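Local coordinates for carboxyl esterase NP (Bacillus subtilis, PDB 4CCW), which hydrolyses carboxylic esters to an alcohol and a carboxylate, as a carboxylesterase of the alpha/beta hydrolase superfamily, at residues A[133-138]-A[147-152]. Residues are numbered along the deposited sequence; the frame is centred on the assembly and turned at random.
Sequences LHTMNF and KSAAIL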
# COMPACT_ATOMS: atom_id res chain seq x y z
N LEU A 133 -4.93 3.84 2.58
CA LEU A 133 -5.19 5.03 3.39
C LEU A 133 -4.59 6.27 2.72
O LEU A 133 -5.28 7.29 2.58
CB LEU A 133 -4.63 4.84 4.81
CG LEU A 133 -4.51 6.03 5.77
CD1 LEU A 133 -5.81 6.81 5.92
CD2 LEU A 133 -4.03 5.48 7.12
N HIS A 134 -3.33 6.15 2.27
CA HIS A 134 -2.69 7.19 1.44
C HIS A 134 -3.53 7.50 0.23
O HIS A 134 -3.72 8.66 -0.12
CB HIS A 134 -1.29 6.74 1.02
CG HIS A 134 -0.23 6.97 2.08
ND1 HIS A 134 0.64 8.00 2.02
CD2 HIS A 134 0.08 6.25 3.23
CE1 HIS A 134 1.46 7.95 3.09
NE2 HIS A 134 1.12 6.88 3.83
N THR A 135 -4.05 6.47 -0.41
CA THR A 135 -4.87 6.66 -1.61
C THR A 135 -6.12 7.47 -1.30
O THR A 135 -6.42 8.44 -2.01
CB THR A 135 -5.22 5.32 -2.31
OG1 THR A 135 -4.01 4.73 -2.80
CG2 THR A 135 -6.16 5.56 -3.51
N MET A 136 -6.84 7.11 -0.24
CA MET A 136 -8.06 7.83 0.12
C MET A 136 -7.71 9.28 0.48
O MET A 136 -8.39 10.21 0.05
CB MET A 136 -8.79 7.14 1.28
CG MET A 136 -10.12 7.78 1.63
SD MET A 136 -11.30 7.51 0.30
CE MET A 136 -12.09 6.02 0.81
N ASN A 137 -6.65 9.47 1.25
CA ASN A 137 -6.26 10.81 1.66
C ASN A 137 -5.97 11.68 0.42
O ASN A 137 -6.37 12.86 0.35
CB ASN A 137 -5.04 10.73 2.60
CG ASN A 137 -4.61 12.10 3.12
OD1 ASN A 137 -5.35 12.78 3.83
ND2 ASN A 137 -3.39 12.49 2.78
N PHE A 138 -5.32 11.08 -0.57
CA PHE A 138 -4.91 11.81 -1.79
C PHE A 138 -6.09 12.17 -2.68
O PHE A 138 -6.20 13.30 -3.16
CB PHE A 138 -3.84 11.02 -2.56
CG PHE A 138 -3.22 11.78 -3.71
CD1 PHE A 138 -2.28 12.78 -3.48
CD2 PHE A 138 -3.55 11.47 -5.02
CE1 PHE A 138 -1.69 13.46 -4.54
CE2 PHE A 138 -2.97 12.14 -6.09
CZ PHE A 138 -2.03 13.13 -5.84
N LYS A 147 -7.96 9.48 -11.67
CA LYS A 147 -9.02 9.02 -12.57
C LYS A 147 -10.04 8.16 -11.82
O LYS A 147 -11.26 8.38 -11.91
CB LYS A 147 -8.43 8.25 -13.75
CG LYS A 147 -7.50 9.09 -14.62
CD LYS A 147 -7.14 8.40 -15.93
CE LYS A 147 -6.25 9.29 -16.80
NZ LYS A 147 -7.00 10.34 -17.56
N SER A 148 -9.53 7.18 -11.09
CA SER A 148 -10.33 6.30 -10.23
C SER A 148 -9.35 5.56 -9.33
O SER A 148 -8.16 5.54 -9.62
CB SER A 148 -11.21 5.35 -11.04
OG SER A 148 -10.47 4.27 -11.58
N ALA A 149 -9.86 4.96 -8.26
CA ALA A 149 -9.00 4.36 -7.24
C ALA A 149 -9.59 3.05 -6.75
O ALA A 149 -10.80 2.95 -6.55
CB ALA A 149 -8.82 5.33 -6.08
N ALA A 150 -8.72 2.05 -6.60
CA ALA A 150 -9.06 0.78 -5.99
C ALA A 150 -8.37 0.77 -4.64
O ALA A 150 -7.13 0.91 -4.55
CB ALA A 150 -8.57 -0.38 -6.85
N ILE A 151 -9.18 0.64 -3.60
CA ILE A 151 -8.69 0.72 -2.22
C ILE A 151 -8.89 -0.66 -1.65
O ILE A 151 -10.03 -1.14 -1.56
CB ILE A 151 -9.43 1.83 -1.44
CG1 ILE A 151 -9.06 3.20 -2.01
CG2 ILE A 151 -9.13 1.75 0.06
CD1 ILE A 151 -9.87 4.37 -1.46
N LEU A 152 -7.79 -1.32 -1.30
CA LEU A 152 -7.83 -2.71 -0.87
C LEU A 152 -7.49 -2.80 0.61
O LEU A 152 -6.42 -2.35 1.00
CB LEU A 152 -6.81 -3.56 -1.66
CG LEU A 152 -7.11 -4.01 -3.11
CD1 LEU A 152 -7.89 -3.03 -3.96
CD2 LEU A 152 -5.81 -4.39 -3.82
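Thr135 and Met136 of helix 130-141 rest on Ala149 and Ile151 of strand 146-152, and everything that passes between the two segments is apolar. The methyl of Thr135 does the touching: CG2 lies 3.7 Å from Ala149 CB and, more loosely, 4.0 Å from Ile151 CG1, so it bridges two residues that point to the same face of the strand. The small side chain of Ala149 meets the threonine methyl directly, while Ile151 stands where the backbones come nearest. A beta-branched residue is at home in an extended strand, and the long branch of Ile151 runs past Thr135 in the opposite direction and carries CD1 on to Met136. There the methionine chain, bent at chi2 (68°) and again at chi3, crosses the isoleucine at about a right angle and brings CE to 3.6 Å from Ile151 CD1, with SD at 3.9 Å. Ile236 of the adjacent strand 236-241 touches both partners.

The one polar side-chain group of the four residues is dealt with inside the helix. In Thr135 a chi1 of -65° sets OG1 beside the backbone N and CG2 opposite it, toward the strand; OG1 hydrogen-bonds to Gly131 O, one turn back, which lets a hydroxyl be buried here.

The axes of segments 133-138 and 148-152 run roughly antiparallel (145°). The contact packs the helix of the beta-alpha-beta unit 123-128, 130-141, 146-152 against its second strand; in alpha/beta hydrolases such a helix follows the nucleophile elbow, to which the GxSxG pattern around Ser129 probably corresponds.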